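Local structure of cellulase (Bacillus sp. BG-CS10, 5E09) at residues V42-I47 with I88-E93; G407-N412 with L429-E434; F482-S487 with T498-N503. The protein probably hydrolyses internal beta-1,4-glucosidic bonds of cellulose, as a salt-adapted family 5 glycoside hydrolase that carries a family 46 carbohydrate-binding module. All coordinates share one frame; numbering follows the deposited sequence.

Contact 1: residues V42-I47 with I88-E93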
# COMPACT_ATOMS: atom_id res chain seq x y z
N VAL A 42 13.81 3.00 16.98
CA VAL A 42 14.59 2.46 15.88
C VAL A 42 15.87 1.81 16.40
O VAL A 42 16.55 2.37 17.26
CB VAL A 42 14.95 3.55 14.85
CG1 VAL A 42 15.72 2.97 13.68
CG2 VAL A 42 13.68 4.26 14.37
N THR A 43 16.17 0.62 15.90
CA THR A 43 17.40 -0.07 16.27
C THR A 43 18.37 -0.08 15.09
O THR A 43 17.96 0.06 13.94
CB THR A 43 17.12 -1.52 16.72
OG1 THR A 43 16.68 -2.31 15.61
CG2 THR A 43 16.07 -1.55 17.83
N ARG A 44 19.65 -0.22 15.39
CA ARG A 44 20.67 -0.38 14.36
C ARG A 44 20.35 -1.58 13.46
O ARG A 44 20.60 -1.57 12.25
CB ARG A 44 22.05 -0.55 15.00
CG ARG A 44 23.20 -0.64 14.02
CD ARG A 44 23.41 0.68 13.30
NE ARG A 44 24.71 0.74 12.62
CZ ARG A 44 24.91 0.32 11.38
NH1 ARG A 44 23.90 -0.19 10.68
NH2 ARG A 44 26.12 0.41 10.84
N GLU A 45 19.80 -2.62 14.08
CA GLU A 45 19.51 -3.86 13.38
C GLU A 45 18.36 -3.70 12.40
O GLU A 45 18.31 -4.40 11.39
CB GLU A 45 19.22 -4.98 14.38
CG GLU A 45 20.39 -5.37 15.27
CD GLU A 45 20.53 -4.49 16.51
OE1 GLU A 45 19.74 -3.53 16.67
OE2 GLU A 45 21.44 -4.76 17.32
N LEU A 46 17.44 -2.79 12.70
CA LEU A 46 16.35 -2.48 11.77
C LEU A 46 16.91 -1.94 10.45
O LEU A 46 16.61 -2.46 9.37
CB LEU A 46 15.38 -1.47 12.38
CG LEU A 46 14.14 -1.18 11.54
CD1 LEU A 46 13.41 -2.47 11.26
CD2 LEU A 46 13.22 -0.19 12.24
N ILE A 47 17.73 -0.91 10.57
CA ILE A 47 18.38 -0.29 9.42
C ILE A 47 19.23 -1.29 8.66
O ILE A 47 19.14 -1.40 7.42
CB ILE A 47 19.26 0.90 9.87
CG1 ILE A 47 18.47 1.83 10.79
CG2 ILE A 47 19.79 1.66 8.66
CD1 ILE A 47 17.21 2.41 10.17
N ILE A 88 19.59 8.57 10.88
CA ILE A 88 20.13 9.00 9.59
C ILE A 88 21.60 8.59 9.41
O ILE A 88 22.01 8.15 8.32
CB ILE A 88 19.98 10.53 9.42
CG1 ILE A 88 18.50 10.89 9.29
CG2 ILE A 88 20.76 11.02 8.20
CD1 ILE A 88 18.24 12.37 9.16
N ASP A 89 22.38 8.71 10.48
CA ASP A 89 23.79 8.33 10.44
C ASP A 89 23.94 6.84 10.21
O ASP A 89 24.75 6.41 9.39
CB ASP A 89 24.51 8.74 11.73
CG ASP A 89 24.69 10.24 11.84
OD1 ASP A 89 24.59 10.93 10.80
OD2 ASP A 89 24.94 10.73 12.96
N TRP A 90 23.15 6.05 10.94
CA TRP A 90 23.14 4.60 10.78
C TRP A 90 22.86 4.20 9.33
O TRP A 90 23.54 3.34 8.77
CB TRP A 90 22.08 3.97 11.68
CG TRP A 90 22.44 3.95 13.13
CD1 TRP A 90 23.68 4.12 13.67
CD2 TRP A 90 21.54 3.73 14.22
NE1 TRP A 90 23.61 4.02 15.04
CE2 TRP A 90 22.31 3.79 15.40
CE3 TRP A 90 20.17 3.50 14.32
CZ2 TRP A 90 21.75 3.62 16.67
CZ3 TRP A 90 19.61 3.33 15.57
CH2 TRP A 90 20.40 3.39 16.73
N ALA A 91 21.86 4.85 8.74
CA ALA A 91 21.46 4.55 7.38
C ALA A 91 22.53 4.96 6.37
O ALA A 91 22.77 4.26 5.39
CB ALA A 91 20.13 5.21 7.06
N LEU A 92 23.19 6.09 6.62
CA LEU A 92 24.29 6.51 5.76
C LEU A 92 25.46 5.52 5.86
O LEU A 92 26.11 5.21 4.86
CB LEU A 92 24.74 7.93 6.10
CG LEU A 92 23.75 9.03 5.71
CD1 LEU A 92 24.16 10.39 6.27
CD2 LEU A 92 23.58 9.10 4.19
N GLU A 93 25.71 5.02 7.07
CA GLU A 93 26.74 4.01 7.31
C GLU A 93 26.50 2.73 6.52
O GLU A 93 27.45 2.08 6.08
CB GLU A 93 26.83 3.67 8.80
CG GLU A 93 27.37 4.77 9.68
CD GLU A 93 27.21 4.45 11.16
OE1 GLU A 93 27.22 3.25 11.50
OE2 GLU A 93 27.06 5.39 11.97

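Contact 2: residues G407-N412 with L429-E434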
# COMPACT_ATOMS: atom_id res chain seq x y z
N GLY A 407 -12.81 -34.85 3.79
CA GLY A 407 -13.38 -34.37 5.04
C GLY A 407 -12.59 -33.29 5.74
O GLY A 407 -13.10 -32.65 6.66
N GLU A 408 -11.34 -33.06 5.35
CA GLU A 408 -10.60 -31.96 5.95
C GLU A 408 -10.65 -30.73 5.07
O GLU A 408 -9.96 -30.65 4.05
CB GLU A 408 -9.15 -32.31 6.25
CG GLU A 408 -8.49 -31.20 7.07
CD GLU A 408 -7.16 -31.59 7.66
OE1 GLU A 408 -6.16 -31.65 6.91
OE2 GLU A 408 -7.11 -31.82 8.88
N LEU A 409 -11.46 -29.76 5.48
CA LEU A 409 -11.66 -28.55 4.72
C LEU A 409 -10.56 -27.54 5.01
O LEU A 409 -10.00 -27.50 6.11
CB LEU A 409 -13.04 -27.96 5.03
CG LEU A 409 -14.14 -29.02 4.91
CD1 LEU A 409 -15.50 -28.48 5.32
CD2 LEU A 409 -14.20 -29.60 3.49
N GLY A 410 -10.23 -26.73 4.01
CA GLY A 410 -9.15 -25.78 4.13
C GLY A 410 -8.08 -26.09 3.11
O GLY A 410 -8.30 -26.85 2.17
N THR A 411 -6.89 -25.56 3.37
CA THR A 411 -5.74 -25.78 2.53
C THR A 411 -5.17 -27.12 2.85
O THR A 411 -4.76 -27.35 3.95
CB THR A 411 -4.66 -24.76 2.84
OG1 THR A 411 -5.20 -23.46 2.77
CG2 THR A 411 -3.57 -24.84 1.86
N ASN A 412 -5.14 -28.01 1.89
CA ASN A 412 -4.63 -29.33 2.08
C ASN A 412 -3.23 -29.47 1.56
O ASN A 412 -2.54 -30.36 1.90
CB ASN A 412 -5.50 -30.35 1.37
CG ASN A 412 -6.80 -30.63 2.07
OD1 ASN A 412 -7.49 -31.53 1.71
ND2 ASN A 412 -7.12 -29.87 3.05
N LEU A 429 -4.16 -25.28 -2.44
CA LEU A 429 -5.15 -26.29 -2.80
C LEU A 429 -6.22 -26.37 -1.71
O LEU A 429 -6.02 -26.99 -0.66
CB LEU A 429 -4.46 -27.65 -3.00
CG LEU A 429 -5.32 -28.86 -3.37
CD1 LEU A 429 -6.24 -28.56 -4.54
CD2 LEU A 429 -4.42 -30.04 -3.70
N GLN A 430 -7.35 -25.72 -1.97
CA GLN A 430 -8.42 -25.62 -0.98
C GLN A 430 -9.48 -26.71 -1.13
O GLN A 430 -10.16 -26.79 -2.15
CB GLN A 430 -9.11 -24.25 -1.08
CG GLN A 430 -8.20 -23.04 -0.92
CD GLN A 430 -7.54 -22.98 0.45
OE1 GLN A 430 -6.32 -23.09 0.57
NE2 GLN A 430 -8.35 -22.80 1.49
N ASN A 431 -9.63 -27.55 -0.10
CA ASN A 431 -10.77 -28.46 -0.02
C ASN A 431 -11.95 -27.71 0.59
O ASN A 431 -11.93 -27.37 1.77
CB ASN A 431 -10.44 -29.70 0.82
CG ASN A 431 -11.39 -30.86 0.57
OD1 ASN A 431 -12.14 -30.87 -0.41
ND2 ASN A 431 -11.36 -31.86 1.45
N VAL A 432 -12.98 -27.43 -0.20
CA VAL A 432 -14.09 -26.65 0.32
C VAL A 432 -15.40 -27.42 0.36
O VAL A 432 -15.59 -28.42 -0.33
CB VAL A 432 -14.31 -25.36 -0.50
CG1 VAL A 432 -13.06 -24.50 -0.48
CG2 VAL A 432 -14.71 -25.70 -1.92
N ASP A 433 -16.29 -26.93 1.21
CA ASP A 433 -17.69 -27.26 1.15
C ASP A 433 -18.45 -25.95 1.02
O ASP A 433 -17.87 -24.87 1.20
CB ASP A 433 -18.12 -28.03 2.39
CG ASP A 433 -19.04 -29.19 2.07
OD1 ASP A 433 -19.99 -28.99 1.28
OD2 ASP A 433 -18.81 -30.29 2.61
N GLU A 434 -19.73 -26.03 0.71
CA GLU A 434 -20.55 -24.83 0.64
C GLU A 434 -20.63 -24.16 2.00
O GLU A 434 -21.09 -24.78 2.97
CB GLU A 434 -21.94 -25.17 0.13
CG GLU A 434 -22.90 -23.99 0.12
CD GLU A 434 -24.35 -24.43 0.11
OE1 GLU A 434 -24.74 -25.24 0.99
OE2 GLU A 434 -25.11 -23.98 -0.77

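Contact 3: residues F482-S487 with T498-N503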
# COMPACT_ATOMS: atom_id res chain seq x y z
N PHE A 482 -14.78 -3.81 2.41
CA PHE A 482 -14.21 -4.83 3.28
C PHE A 482 -13.56 -4.23 4.53
O PHE A 482 -12.79 -3.26 4.45
CB PHE A 482 -13.17 -5.64 2.50
CG PHE A 482 -12.90 -7.00 3.06
CD1 PHE A 482 -12.11 -7.17 4.19
CD2 PHE A 482 -13.40 -8.13 2.42
CE1 PHE A 482 -11.84 -8.44 4.69
CE2 PHE A 482 -13.14 -9.41 2.91
CZ PHE A 482 -12.35 -9.56 4.05
N GLY A 483 -13.85 -4.81 5.69
CA GLY A 483 -13.26 -4.36 6.94
C GLY A 483 -13.75 -3.10 7.61
O GLY A 483 -13.38 -2.81 8.75
N TYR A 484 -14.59 -2.35 6.91
CA TYR A 484 -15.07 -1.06 7.41
C TYR A 484 -16.50 -1.42 7.79
O TYR A 484 -16.97 -1.07 8.87
CB TYR A 484 -15.05 0.09 6.40
CG TYR A 484 -15.77 1.34 6.86
CD1 TYR A 484 -15.37 2.01 8.00
CD2 TYR A 484 -16.83 1.86 6.12
CE1 TYR A 484 -16.02 3.17 8.42
CE2 TYR A 484 -17.49 3.01 6.53
CZ TYR A 484 -17.08 3.66 7.68
OH TYR A 484 -17.74 4.80 8.09
N THR A 485 -17.18 -2.15 6.92
CA THR A 485 -18.59 -2.48 7.12
C THR A 485 -18.80 -3.89 7.65
O THR A 485 -19.81 -4.18 8.29
CB THR A 485 -19.38 -2.31 5.82
OG1 THR A 485 -18.82 -3.17 4.82
CG2 THR A 485 -19.33 -0.87 5.34
N PHE A 486 -17.85 -4.78 7.37
CA PHE A 486 -17.98 -6.18 7.78
C PHE A 486 -16.60 -6.80 7.89
O PHE A 486 -15.64 -6.29 7.32
CB PHE A 486 -18.84 -6.96 6.80
CG PHE A 486 -18.15 -7.25 5.49
CD1 PHE A 486 -18.17 -6.31 4.47
CD2 PHE A 486 -17.50 -8.45 5.27
CE1 PHE A 486 -17.54 -6.57 3.25
CE2 PHE A 486 -16.86 -8.71 4.07
CZ PHE A 486 -16.89 -7.77 3.06
N SER A 487 -16.50 -7.93 8.58
CA SER A 487 -15.20 -8.56 8.75
C SER A 487 -15.30 -10.06 8.99
O SER A 487 -15.88 -10.50 9.98
CB SER A 487 -14.44 -7.89 9.90
OG SER A 487 -13.06 -8.20 9.84
N THR A 498 -20.29 -4.34 11.42
CA THR A 498 -19.81 -3.25 12.27
C THR A 498 -20.87 -2.20 12.62
O THR A 498 -21.92 -2.11 11.98
CB THR A 498 -18.64 -2.51 11.61
OG1 THR A 498 -19.07 -1.90 10.38
CG2 THR A 498 -17.50 -3.47 11.31
N ASP A 499 -20.57 -1.41 13.66
CA ASP A 499 -21.43 -0.31 14.08
C ASP A 499 -21.50 0.73 12.96
O ASP A 499 -22.53 1.36 12.75
CB ASP A 499 -20.90 0.32 15.37
CG ASP A 499 -22.01 0.93 16.23
OD1 ASP A 499 -23.18 0.50 16.13
OD2 ASP A 499 -21.70 1.85 17.03
N ALA A 500 -20.40 0.87 12.22
CA ALA A 500 -20.36 1.81 11.10
C ALA A 500 -21.37 1.44 10.00
O ALA A 500 -21.99 2.32 9.40
CB ALA A 500 -18.95 1.89 10.52
N PHE A 501 -21.55 0.15 9.75
CA PHE A 501 -22.55 -0.27 8.77
C PHE A 501 -23.95 0.06 9.27
O PHE A 501 -24.76 0.63 8.53
CB PHE A 501 -22.45 -1.77 8.48
CG PHE A 501 -23.56 -2.30 7.61
CD1 PHE A 501 -23.50 -2.19 6.22
CD2 PHE A 501 -24.66 -2.93 8.17
CE1 PHE A 501 -24.51 -2.68 5.42
CE2 PHE A 501 -25.68 -3.43 7.36
CZ PHE A 501 -25.61 -3.30 5.99
N PHE A 502 -24.24 -0.29 10.51
CA PHE A 502 -25.59 -0.11 11.04
C PHE A 502 -25.97 1.36 11.25
O PHE A 502 -27.14 1.71 11.13
CB PHE A 502 -25.76 -0.89 12.34
CG PHE A 502 -25.84 -2.37 12.15
CD1 PHE A 502 -26.84 -2.92 11.37
CD2 PHE A 502 -24.92 -3.21 12.74
CE1 PHE A 502 -26.92 -4.29 11.19
CE2 PHE A 502 -24.99 -4.58 12.57
CZ PHE A 502 -26.00 -5.12 11.79
N ASN A 503 -24.99 2.21 11.54
CA ASN A 503 -25.25 3.64 11.71
C ASN A 503 -25.79 4.30 10.43
O ASN A 503 -26.27 5.43 10.48
CB ASN A 503 -23.98 4.39 12.15
CG ASN A 503 -23.55 4.04 13.56
OD1 ASN A 503 -24.35 3.57 14.38
ND2 ASN A 503 -22.28 4.27 13.86

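Contact 1: residues V42-I47 with I88-E93
Arg44 and Trp90 face each other with their CA atoms 6.6 Å apart, and Ile47 CA comes to 6.1 Å from Ala91 CA, where helix 44-52 begins beside the end of helix 78-93, two consecutive outer helices of the family 5 TIM barrel. The Trp90 indole packs against the start of helix 44-52, covered by Val42, Arg44 and Ile47. Arg44 sets CD over one face of the indole, 3.5 Å from the centroid of the five-membered ring, a CH-pi contact, and the guanidinium plane is turned 24° from the ring. With CG anti to the backbone N (chi1 -177°) and a bend at chi2, the chain crosses the ring and its NH1 forms a salt bridge with Glu94. At the ring edge, Trp90 CZ3 meets Val42 O at 3.6 Å. Replacing Trp90 by alanine is likely to open a gap beside Val42 and leave Arg44 CD without its ring face. Deeper in, branched Ile47 sets CG2 3.9 Å from Ala91 CB; both residues also touch Ile58 of strand 57-60, and the small Ala91 is consistent with such close approach. Farther out, Arg44 NH2 meets Glu93 OE1 at 3.1 Å, a salt bridge whose hydrogen bond is weak, bent to 120°.

Contact 2: residues G407-N412 with L429-E434
Gly410 and Asn431 form a hydrogen-bonded antiparallel pair in the beta hairpin of strands 410-419 and 425-432, part of a sheet in the X2 module, a domain of immunoglobulin-like (E-set) type. Three main-chain bonds join the strands: Gly410 N to Asn431 O (2.9 Å), Asn431 N to Gly410 O (2.7 Å) and Asn412 N to Leu429 O (2.9 Å). Glycine suits position 410 because, at its backbone angles, a CB would press on the carbonyl oxygen of Leu409. The short strand segments lie at 129°, well away from strictly antiparallel.

The amide side chains form a second set of bonds. Glu408 O is gripped from opposite faces of its plane, by Asn431 ND2 (3.2 Å) and Asn412 ND2 (3.1 Å), with the two amides turned 74° to each other. Asn412 OD1 accepts from Thr405 N, so the Asn412 amide is used at both ends, while Asn431 ND2 serves two acceptors, Glu408 O and its strongest partner, Asp352. Thr411 OG1 donates to Gln430 OE1 across the non-hydrogen-bonded pair, though the modelled separation is doubtfully short.

Leu409 makes van der Waals contacts along the partner strand and just beyond it: its CD2 lies 3.6 Å from Asn431 O, and its CD1 4.0 Å from Asp433 CB.

Contact 3: residues F482-S487 with T498-N503
Thr498 turns its hydroxyl onto the main chain of Tyr484, and the other side chains of the contact are placed around that bond. The 482-487 loop leads into strand 486-489, at the edge of the antiparallel sheet of the carbohydrate-binding domain, while 498-503 holds the short helix that starts at 499, after strand 494-497; the contact therefore ties together the two open ends of a beta hairpin.

Thr498 is the N-cap of this helix. Its chi1 of 63° sets OG1 between the backbone N and the carbonyl carbon, from where it accepts from Phe501 N (3.3 Å) and donates to Tyr484 O (2.7 Å), arriving in the carbonyl plane on a lone pair. Beside it Thr498 N gives an almost straight bond to Thr485 O (3.2 Å, 174°), but from above that carbonyl's plane. The Tyr484 ring, its CG anti to the backbone N, reaches over the helix and presents a face to Ala500 CB in a CH-pi contact, 4.2 Å from the ring centroid and 27° off its normal. A small alanine suits this site, since a methyl is enough to meet the ring. Phe501 brings CB to 3.6 Å from Thr485 O, and its CD1 still brushes Thr485 CB obliquely before the ring runs on to Ala463 of strand 458-465. Thr485 OG1 is hydrogen-bonded to Glu481 O, just before the segment.

Threonine is apt at 498 because one hydroxyl both caps the helix and donates to the loop; the helix start and the loop are thus probably fixed in place together, through a single residue.

Overall arrangement
The three contacts follow one another along the chain, each closing before the next opens, and sample the three modules of the enzyme in turn. Contact 1 joins two outer helices of the TIM barrel, contact 2 lies in the hairpin of the X2 module, and contact 3 in the sheet and helix turn of the C-terminal carbohydrate-binding domain. None touches another. The centres of contacts 1 and 2 are about 45 Å apart. Those of contacts 1 and 3, on opposite sides of the chain's centre, are about 40 Å apart. Those of contacts 2 and 3 are about 28 Å apart. Segment 482-487 nevertheless reaches back to the barrel, where Phe482 makes a backbone hydrogen bond with Asn234, consistent with the binding module being held against the catalytic domain.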